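Local coordinates for protein ZmpA Glycopeptidase (Clostridium perfringens, PDB 6XSX) that acts as a glycopeptidase, this chain being its catalytic M60 metalloprotease module, which probably cuts the polypeptide backbone of glycosylated proteins, at residues Q49-A54 and L120-P125; V60-V65 and K95-I100; P74-K79 and P135-E140. All blocks are in the same frame, centred on the assembly; numbering follows the deposited sequence.

Contact 1 of 3, residues Q49-A54 and L120-P125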
loop_
_atom_site.group_PDB
_atom_site.type_symbol
_atom_site.label_atom_id
_atom_site.label_comp_id
_atom_site.label_asym_id
_atom_site.label_seq_id
_atom_site.Cartn_x
_atom_site.Cartn_y
_atom_site.Cartn_z
ATOM N N GLN A 49 -3.211 15.975 -14.926
ATOM C CA GLN A 49 -2.023 16.811 -15.086
ATOM C C GLN A 49 -2.354 18.252 -14.709
ATOM O O GLN A 49 -3.490 18.692 -14.898
ATOM C CB GLN A 49 -1.439 16.678 -16.491
ATOM C CG GLN A 49 -1.067 15.243 -16.860
ATOM C CD GLN A 49 -0.053 14.621 -15.929
ATOM O OE1 GLN A 49 0.897 15.259 -15.493
ATOM N NE2 GLN A 49 -0.238 13.350 -15.622
ATOM N N PRO A 50 -1.383 18.984 -14.100
ATOM C CA PRO A 50 -1.624 20.299 -13.498
ATOM C C PRO A 50 -2.000 21.415 -14.468
ATOM O O PRO A 50 -1.513 21.440 -15.601
ATOM C CB PRO A 50 -0.266 20.684 -12.881
ATOM C CG PRO A 50 0.751 19.837 -13.630
ATOM C CD PRO A 50 0.018 18.544 -13.927
ATOM N N THR A 51 -2.881 22.317 -13.999
ATOM C CA THR A 51 -3.138 23.580 -14.673
ATOM C C THR A 51 -2.833 24.746 -13.741
ATOM O O THR A 51 -2.460 25.811 -14.213
ATOM C CB THR A 51 -4.572 23.709 -15.207
ATOM O OG1 THR A 51 -5.430 24.063 -14.121
ATOM C CG2 THR A 51 -5.063 22.464 -15.922
ATOM N N GLY A 52 -3.040 24.546 -12.432
ATOM C CA GLY A 52 -2.834 25.590 -11.439
ATOM C C GLY A 52 -4.014 26.561 -11.329
ATOM O O GLY A 52 -3.893 27.590 -10.656
ATOM N N TYR A 53 -5.151 26.211 -11.961
ATOM C CA TYR A 53 -6.322 27.075 -11.962
ATOM C C TYR A 53 -7.419 26.569 -11.030
ATOM O O TYR A 53 -7.726 25.376 -11.002
ATOM C CB TYR A 53 -6.917 27.224 -13.363
ATOM C CG TYR A 53 -6.037 27.986 -14.321
ATOM C CD1 TYR A 53 -5.587 29.268 -14.019
ATOM C CD2 TYR A 53 -5.650 27.422 -15.525
ATOM C CE1 TYR A 53 -4.765 29.966 -14.893
ATOM C CE2 TYR A 53 -4.831 28.108 -16.410
ATOM C CZ TYR A 53 -4.382 29.377 -16.090
ATOM O OH TYR A 53 -3.581 30.055 -16.960
ATOM N N ALA A 54 -8.023 27.528 -10.317
ATOM C CA ALA A 54 -9.191 27.322 -9.478
ATOM C C ALA A 54 -10.401 27.977 -10.133
ATOM O O ALA A 54 -10.265 28.999 -10.800
ATOM C CB ALA A 54 -8.960 27.902 -8.105
ATOM N N LEU A 120 -8.829 22.713 -11.713
ATOM C CA LEU A 120 -8.818 22.105 -13.034
ATOM C C LEU A 120 -7.518 21.334 -13.211
ATOM O O LEU A 120 -6.444 21.845 -12.887
ATOM C CB LEU A 120 -8.946 23.165 -14.144
ATOM C CG LEU A 120 -10.141 24.121 -14.070
ATOM C CD1 LEU A 120 -10.077 25.128 -15.206
ATOM C CD2 LEU A 120 -11.470 23.376 -14.117
ATOM N N TYR A 121 -7.665 20.108 -13.733
ATOM C CA TYR A 121 -6.579 19.309 -14.269
ATOM C C TYR A 121 -6.877 18.973 -15.730
ATOM O O TYR A 121 -8.019 19.088 -16.182
ATOM C CB TYR A 121 -6.435 18.010 -13.474
ATOM C CG TYR A 121 -6.424 18.163 -11.969
ATOM C CD1 TYR A 121 -5.401 18.842 -11.323
ATOM C CD2 TYR A 121 -7.437 17.616 -11.191
ATOM C CE1 TYR A 121 -5.385 18.984 -9.944
ATOM C CE2 TYR A 121 -7.433 17.737 -9.809
ATOM C CZ TYR A 121 -6.399 18.417 -9.186
ATOM O OH TYR A 121 -6.402 18.550 -7.830
ATOM N N THR A 122 -5.840 18.551 -16.462
ATOM C CA THR A 122 -6.032 18.050 -17.811
ATOM C C THR A 122 -5.916 16.530 -17.800
ATOM O O THR A 122 -5.179 15.945 -16.998
ATOM C CB THR A 122 -5.049 18.661 -18.823
ATOM O OG1 THR A 122 -3.722 18.227 -18.527
ATOM C CG2 THR A 122 -5.069 20.174 -18.832
ATOM N N SER A 123 -6.674 15.923 -18.714
ATOM C CA SER A 123 -6.583 14.512 -19.026
ATOM C C SER A 123 -6.474 14.401 -20.541
ATOM O O SER A 123 -7.303 14.977 -21.252
ATOM C CB SER A 123 -7.794 13.788 -18.514
ATOM O OG SER A 123 -7.791 12.448 -18.972
ATOM N N ASN A 124 -5.431 13.707 -21.015
ATOM C CA ASN A 124 -5.203 13.579 -22.443
ATOM C C ASN A 124 -4.941 12.117 -22.777
ATOM O O ASN A 124 -3.804 11.742 -23.059
ATOM C CB ASN A 124 -4.055 14.463 -22.934
ATOM C CG ASN A 124 -4.031 14.582 -24.444
ATOM O OD1 ASN A 124 -5.075 14.503 -25.087
ATOM N ND2 ASN A 124 -2.848 14.745 -25.014
ATOM N N PRO A 125 -5.985 11.254 -22.767
ATOM C CA PRO A 125 -5.787 9.803 -22.783
ATOM C C PRO A 125 -5.650 9.207 -24.188
ATOM O O PRO A 125 -6.349 8.260 -24.544
ATOM C CB PRO A 125 -7.043 9.336 -22.020
ATOM C CG PRO A 125 -8.118 10.304 -22.500
ATOM C CD PRO A 125 -7.407 11.629 -22.710
HETATM O O HOH W 1 -1.623 19.902 -17.994
HETATM O O HOH W 2 -4.087 22.132 -11.343
#
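T51 and L120 meet through a side-chain hydroxyl and a backbone carbonyl: T51 OG1 gives its hydrogen bond to L120 O at 2.7 Å, arriving from above the carbonyl plane. The same OG1 accepts from Y53 N two residues on (3.1 Å), which makes an ST turn, so the hydroxyl both donates and accepts, and two bonds fix its position. With chi1 at 80°, OG1 sits between the backbone N and the carbonyl carbon, and CG2 is left beside the backbone N, where it meets the methyl of T122 (CG2 to CG2 3.7 Å). L120 O has a second donor, a water that in turn accepts from G52 N. T51 and G52 leave the extended path, G52 with a positive phi, yet these bonds keep them tied to the partner strand, and L120 N still reaches Y53 O at 3.0 Å.

At the Q49 end the pairing is regular. Q49 N bonds to T122 O at 2.9 Å and T122 N bonds back to Q49 O at 2.8 Å. CB of Q49 lies 3.4 Å from T122 OG1, and that hydroxyl shares a second water with P50 O.

Further out, the amide of Q49 turns from the partner strand: OE1 takes a bond from R239 and NE2 gives one to D47 O. Y121 brings CB to 3.3 Å from Q49 O, while its hydroxyl bonds D180 and its ring lies nearly parallel to that of W48. On their other edges, G52 and A54 bond to strand 143-149, and Y121 and S123 to strand 75-80. This is an antiparallel pair, locally distorted at T51-G52, inside the large mixed sheet of the M60 module.

Contact 2 of 3, residues V60-V65 and K95-I100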
loop_
_atom_site.group_PDB
_atom_site.type_symbol
_atom_site.label_atom_id
_atom_site.label_comp_id
_atom_site.label_asym_id
_atom_site.label_seq_id
_atom_site.Cartn_x
_atom_site.Cartn_y
_atom_site.Cartn_z
ATOM N N VAL A 60 -18.219 30.982 -15.619
ATOM C CA VAL A 60 -17.872 30.748 -17.009
ATOM C C VAL A 60 -16.357 30.848 -17.136
ATOM O O VAL A 60 -15.735 31.724 -16.538
ATOM C CB VAL A 60 -18.566 31.779 -17.921
ATOM C CG1 VAL A 60 -18.069 31.702 -19.361
ATOM C CG2 VAL A 60 -20.085 31.673 -17.849
ATOM N N ILE A 61 -15.779 29.922 -17.904
ATOM C CA ILE A 61 -14.394 30.014 -18.336
ATOM C C ILE A 61 -14.393 29.815 -19.847
ATOM O O ILE A 61 -15.354 29.263 -20.391
ATOM C CB ILE A 61 -13.507 28.972 -17.620
ATOM C CG1 ILE A 61 -13.988 27.534 -17.842
ATOM C CG2 ILE A 61 -13.369 29.306 -16.138
ATOM C CD1 ILE A 61 -12.934 26.471 -17.566
ATOM N N THR A 62 -13.333 30.294 -20.506
ATOM C CA THR A 62 -13.194 30.122 -21.944
ATOM C C THR A 62 -11.900 29.365 -22.216
ATOM O O THR A 62 -10.832 29.777 -21.771
ATOM C CB THR A 62 -13.269 31.458 -22.699
ATOM O OG1 THR A 62 -14.469 32.116 -22.294
ATOM C CG2 THR A 62 -13.274 31.272 -24.202
ATOM N N VAL A 63 -12.019 28.218 -22.891
ATOM C CA VAL A 63 -10.849 27.383 -23.102
ATOM C C VAL A 63 -10.608 27.269 -24.598
ATOM O O VAL A 63 -11.515 26.933 -25.350
ATOM C CB VAL A 63 -10.997 26.000 -22.445
ATOM C CG1 VAL A 63 -9.737 25.155 -22.621
ATOM C CG2 VAL A 63 -11.367 26.119 -20.975
ATOM N N TYR A 64 -9.373 27.563 -24.997
ATOM C CA TYR A 64 -8.958 27.464 -26.383
ATOM C C TYR A 64 -8.143 26.192 -26.567
ATOM O O TYR A 64 -7.228 25.922 -25.786
ATOM C CB TYR A 64 -8.176 28.718 -26.769
ATOM C CG TYR A 64 -9.059 29.933 -26.854
ATOM C CD1 TYR A 64 -9.797 30.195 -28.001
ATOM C CD2 TYR A 64 -9.189 30.792 -25.776
ATOM C CE1 TYR A 64 -10.627 31.304 -28.083
ATOM C CE2 TYR A 64 -10.018 31.900 -25.844
ATOM C CZ TYR A 64 -10.739 32.152 -26.995
ATOM O OH TYR A 64 -11.554 33.244 -27.051
ATOM N N VAL A 65 -8.512 25.418 -27.595
ATOM C CA VAL A 65 -7.935 24.108 -27.847
ATOM C C VAL A 65 -7.414 24.072 -29.282
ATOM O O VAL A 65 -8.152 24.338 -30.230
ATOM C CB VAL A 65 -8.977 22.996 -27.606
ATOM C CG1 VAL A 65 -8.450 21.621 -27.996
ATOM C CG2 VAL A 65 -9.505 22.985 -26.174
ATOM N N LYS A 95 -12.059 21.457 -30.775
ATOM C CA LYS A 95 -11.043 22.366 -31.280
ATOM C C LYS A 95 -11.609 23.789 -31.358
ATOM O O LYS A 95 -12.786 23.983 -31.672
ATOM C CB LYS A 95 -10.476 21.882 -32.617
ATOM C CG LYS A 95 -9.503 22.866 -33.251
ATOM C CD LYS A 95 -8.824 22.354 -34.501
ATOM C CE LYS A 95 -7.837 23.363 -35.057
ATOM N NZ LYS A 95 -6.992 22.726 -36.094
ATOM N N GLY A 96 -10.750 24.778 -31.072
ATOM C CA GLY A 96 -11.143 26.177 -31.073
ATOM C C GLY A 96 -11.623 26.632 -29.694
ATOM O O GLY A 96 -11.089 26.204 -28.670
ATOM N N LYS A 97 -12.666 27.468 -29.686
ATOM C CA LYS A 97 -13.142 28.162 -28.494
ATOM C C LYS A 97 -14.182 27.314 -27.757
ATOM O O LYS A 97 -15.061 26.733 -28.386
ATOM C CB LYS A 97 -13.743 29.507 -28.925
ATOM C CG LYS A 97 -14.319 30.385 -27.822
ATOM C CD LYS A 97 -15.077 31.580 -28.378
ATOM C CE LYS A 97 -15.655 32.466 -27.297
ATOM N NZ LYS A 97 -16.351 33.642 -27.878
ATOM N N ASN A 98 -14.074 27.254 -26.419
ATOM C CA ASN A 98 -15.041 26.544 -25.594
ATOM C C ASN A 98 -15.500 27.465 -24.464
ATOM O O ASN A 98 -14.713 27.805 -23.581
ATOM C CB ASN A 98 -14.459 25.268 -24.967
ATOM C CG ASN A 98 -13.927 24.258 -25.962
ATOM O OD1 ASN A 98 -14.567 23.245 -26.228
ATOM N ND2 ASN A 98 -12.761 24.523 -26.523
ATOM N N VAL A 99 -16.781 27.849 -24.489
ATOM C CA VAL A 99 -17.377 28.598 -23.395
ATOM C C VAL A 99 -17.990 27.585 -22.426
ATOM O O VAL A 99 -18.990 26.947 -22.748
ATOM C CB VAL A 99 -18.399 29.638 -23.908
ATOM C CG1 VAL A 99 -18.949 30.496 -22.772
ATOM C CG2 VAL A 99 -17.792 30.538 -24.989
ATOM N N ILE A 100 -17.358 27.426 -21.251
ATOM C CA ILE A 100 -17.729 26.386 -20.304
ATOM C C ILE A 100 -18.280 26.995 -19.016
ATOM O O ILE A 100 -17.644 27.854 -18.396
ATOM C CB ILE A 100 -16.553 25.429 -20.013
ATOM C CG1 ILE A 100 -16.037 24.766 -21.296
ATOM C CG2 ILE A 100 -16.956 24.377 -18.981
ATOM C CD1 ILE A 100 -14.651 24.216 -21.160
#
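N98 and V63 share more than their backbone pairing, because the asparagine also turns its amide to the carbonyl of V63. With chi1 at -58° CG lies anti to the carbonyl carbon, and chi2 at -104° turns ND2 towards V63 O, which it meets at 3.0 Å in a nearly straight bond (165°). The oxygen lies in the amide plane of N98, but the donor stands above the plane of the V63 carbonyl. N98 N also reaches V63 O in a weak bond, so one carbonyl has two donors from one residue. OD1 accepts from S94 N, and V65 CG2 lies 3.6 Å from ND2.

The pairing is plain antiparallel, with hydrogen-bonded pairs I61-I100, V63-N98 and V65-G96, and strand 96-101 forms one edge of a four-stranded antiparallel sheet. Strand 136-140 flanks 60-66 along its other edge.

On the N98 face, I100 reaches along the strand to put CD1 against V63 CG2 at 3.8 Å. I61 brings CG1 to 4.0 Å from I100 CB, and I61 and V63 both touch L76 of strand 75-80. The other face carries T62, Y64, K97 and V99. Here K97 is fully extended and runs beside the Y64 ring, the two side chains pointing the same way; K97 CB approaches Y64 CE1 to 3.7 Å. T62 CG2 touches K97 CG at 3.9 Å. At the start of strand 60-66, V60 CG1 meets V99 CG1 at 3.7 Å. Beyond G96, K95 lays CG 3.6 Å from V65 O, and its NZ forms salt bridges with D69 and a bound MES, probably from the crystallisation liquor, and a hydrogen bond with V67 O.

Contact 3 of 3, residues P74-K79 and P135-E140. With EDO (1,2-ethanediol), chain F.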
loop_
_atom_site.group_PDB
_atom_site.type_symbol
_atom_site.label_atom_id
_atom_site.label_comp_id
_atom_site.label_asym_id
_atom_site.label_seq_id
_atom_site.Cartn_x
_atom_site.Cartn_y
_atom_site.Cartn_z
ATOM N N PRO A 74 -8.013 16.727 -25.898
ATOM C CA PRO A 74 -7.872 16.478 -24.463
ATOM C C PRO A 74 -9.145 16.921 -23.745
ATOM O O PRO A 74 -10.016 17.561 -24.339
ATOM C CB PRO A 74 -6.701 17.381 -24.038
ATOM C CG PRO A 74 -6.675 18.485 -25.091
ATOM C CD PRO A 74 -7.127 17.807 -26.366
ATOM N N LYS A 75 -9.227 16.551 -22.465
ATOM C CA LYS A 75 -10.355 16.859 -21.606
ATOM C C LYS A 75 -9.871 17.707 -20.429
ATOM O O LYS A 75 -8.695 17.660 -20.050
ATOM C CB LYS A 75 -11.018 15.546 -21.173
ATOM C CG LYS A 75 -11.731 14.831 -22.318
ATOM C CD LYS A 75 -11.660 13.318 -22.322
ATOM C CE LYS A 75 -12.096 12.695 -23.637
ATOM N NZ LYS A 75 -13.286 13.358 -24.236
ATOM N N LEU A 76 -10.793 18.503 -19.884
ATOM C CA LEU A 76 -10.579 19.161 -18.610
ATOM C C LEU A 76 -11.254 18.319 -17.530
ATOM O O LEU A 76 -12.310 17.719 -17.777
ATOM C CB LEU A 76 -11.237 20.541 -18.691
ATOM C CG LEU A 76 -10.446 21.713 -18.126
ATOM C CD1 LEU A 76 -9.064 21.800 -18.765
ATOM C CD2 LEU A 76 -11.214 23.010 -18.358
ATOM N N VAL A 77 -10.610 18.260 -16.356
ATOM C CA VAL A 77 -11.213 17.691 -15.164
ATOM C C VAL A 77 -11.423 18.828 -14.166
ATOM O O VAL A 77 -10.471 19.524 -13.810
ATOM C CB VAL A 77 -10.358 16.546 -14.577
ATOM C CG1 VAL A 77 -10.948 15.996 -13.279
ATOM C CG2 VAL A 77 -10.149 15.416 -15.590
ATOM N N PHE A 78 -12.691 19.040 -13.779
ATOM C CA PHE A 78 -13.032 19.850 -12.622
ATOM C C PHE A 78 -13.103 18.924 -11.411
ATOM O O PHE A 78 -13.761 17.881 -11.463
ATOM C CB PHE A 78 -14.358 20.590 -12.824
ATOM C CG PHE A 78 -14.979 21.177 -11.573
ATOM C CD1 PHE A 78 -14.396 22.248 -10.912
ATOM C CD2 PHE A 78 -16.164 20.664 -11.057
ATOM C CE1 PHE A 78 -14.963 22.780 -9.760
ATOM C CE2 PHE A 78 -16.729 21.193 -9.904
ATOM C CZ PHE A 78 -16.133 22.254 -9.256
ATOM N N LYS A 79 -12.414 19.318 -10.335
ATOM C CA LYS A 79 -12.434 18.556 -9.102
ATOM C C LYS A 79 -12.916 19.467 -7.976
ATOM O O LYS A 79 -12.220 20.413 -7.605
ATOM C CB LYS A 79 -11.053 17.926 -8.854
ATOM C CG LYS A 79 -10.950 16.964 -7.664
ATOM C CD LYS A 79 -10.530 17.663 -6.384
ATOM C CE LYS A 79 -10.320 16.747 -5.199
ATOM N NZ LYS A 79 -11.605 16.320 -4.592
ATOM N N PRO A 135 -1.591 18.568 -28.362
ATOM C CA PRO A 135 -2.540 19.664 -28.162
ATOM C C PRO A 135 -1.906 20.843 -27.425
ATOM O O PRO A 135 -0.999 20.674 -26.606
ATOM C CB PRO A 135 -3.635 19.048 -27.273
ATOM C CG PRO A 135 -3.483 17.555 -27.455
ATOM C CD PRO A 135 -2.005 17.319 -27.702
ATOM N N LYS A 136 -2.399 22.040 -27.742
ATOM C CA LYS A 136 -2.103 23.233 -26.975
ATOM C C LYS A 136 -3.430 23.758 -26.453
ATOM O O LYS A 136 -4.413 23.761 -27.192
ATOM C CB LYS A 136 -1.476 24.311 -27.862
ATOM C CG LYS A 136 -0.085 23.997 -28.390
ATOM C CD LYS A 136 0.239 24.792 -29.641
ATOM C CE LYS A 136 1.689 24.677 -30.058
ATOM N NZ LYS A 136 2.588 25.136 -28.974
ATOM N N ILE A 137 -3.462 24.167 -25.178
ATOM C CA ILE A 137 -4.669 24.793 -24.671
ATOM C C ILE A 137 -4.312 26.044 -23.876
ATOM O O ILE A 137 -3.199 26.175 -23.358
ATOM C CB ILE A 137 -5.585 23.826 -23.882
ATOM C CG1 ILE A 137 -5.143 23.636 -22.433
ATOM C CG2 ILE A 137 -5.778 22.494 -24.602
ATOM C CD1 ILE A 137 -6.230 23.058 -21.553
ATOM N N ARG A 138 -5.296 26.946 -23.806
ATOM C CA ARG A 138 -5.230 28.134 -22.978
ATOM C C ARG A 138 -6.555 28.280 -22.240
ATOM O O ARG A 138 -7.615 28.063 -22.821
ATOM C CB ARG A 138 -4.961 29.357 -23.858
ATOM C CG ARG A 138 -4.644 30.624 -23.082
ATOM C CD ARG A 138 -4.086 31.694 -24.004
ATOM N NE ARG A 138 -4.912 31.974 -25.173
ATOM C CZ ARG A 138 -5.993 32.747 -25.164
ATOM N NH1 ARG A 138 -6.394 33.311 -24.037
ATOM N NH2 ARG A 138 -6.666 32.950 -26.284
ATOM N N ILE A 139 -6.475 28.647 -20.955
ATOM C CA ILE A 139 -7.662 28.815 -20.138
ATOM C C ILE A 139 -7.766 30.285 -19.736
ATOM O O ILE A 139 -6.833 30.835 -19.159
ATOM C CB ILE A 139 -7.628 27.865 -18.916
ATOM C CG1 ILE A 139 -7.543 26.398 -19.349
ATOM C CG2 ILE A 139 -8.821 28.103 -18.004
ATOM C CD1 ILE A 139 -7.084 25.452 -18.257
ATOM N N GLU A 140 -8.925 30.896 -20.007
ATOM C CA GLU A 140 -9.201 32.264 -19.596
ATOM C C GLU A 140 -10.273 32.273 -18.507
ATOM O O GLU A 140 -11.248 31.524 -18.580
ATOM C CB GLU A 140 -9.772 33.066 -20.769
ATOM C CG GLU A 140 -8.787 33.392 -21.874
ATOM C CD GLU A 140 -9.362 34.270 -22.983
ATOM O OE1 GLU A 140 -10.592 34.557 -22.957
ATOM O OE2 GLU A 140 -8.590 34.661 -23.885
HETATM C C1 EDO F . -3.509 28.096 -27.537
HETATM O O1 EDO F . -3.977 29.410 -27.285
HETATM C C2 EDO F . -4.602 27.207 -27.980
HETATM O O2 EDO F . -5.246 27.727 -29.126
#
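I137 and L76 come together through their first torsions. In I137 chi1 is 82°, which lodges CG1 between the backbone N and the carbonyl carbon and sends CD1 towards L76, while CG2 branches to P74. I139 takes the other course: chi1 at -59° sets CG1 anti to the carbonyl carbon, and CD1 reaches the same leucine. L76 itself has chi1 at -136°, well away from a staggered value, and offers one methyl to both isoleucines: CD1 is 4.2 Å from I137 CD1 and 4.2 Å from I139 CD1.

Two residues earlier on each segment, the rings of P74 and P135 lie alongside each other, pointing opposite ways. They touch along adjacent atoms, P74 CG lying 3.8 Å from P135 CB and P74 CD 3.8 Å from P135 CG. I137 CG2 then packs against P74 CG at 4.1 Å. All five touching side chains are buried, and the join between the two segments is apolar.

The other side of strand 136-140 is polar. R138 bends at chi3 and brings NH1 to E140 OE2, a 2.6 Å salt bridge whose bond is almost straight and lies in the guanidinium plane; the oxygen is used on its anti side. An ethanediol, probably from the crystallisation liquor, accepts a weak bond from R138 NE. Both residues lean on Y64 of the adjoining strand.

Around the buried layer, L76 also touches I61 and L120, and I137 touches T122. Strand 75-80 belongs to the large mixed sheet and strand 136-140 to the four-stranded antiparallel one, so this is face-to-face packing of two sheets in the manner of a beta sandwich.

In the fold
From the N terminus, strand 49-56 comes first, and contact 1 returns to it only at 117-123, closing a long loop. Inside that loop the chain runs into strand 60-66, which contact 2 joins to 96-101, so contact 2 is nested within contact 1. Contact 3 starts at 74-79, inside both loops, and ends at 135-140, beyond them, crossing each. Contact 1 belongs to the large mixed sheet, where 75-80 is the neighbour of 117-123; contact 2 belongs to the four-stranded sheet, where 136-140 is the neighbour of 60-66. Contact 3 packs the two sheets together, helped by L120 of contact 1 against I61 of contact 2.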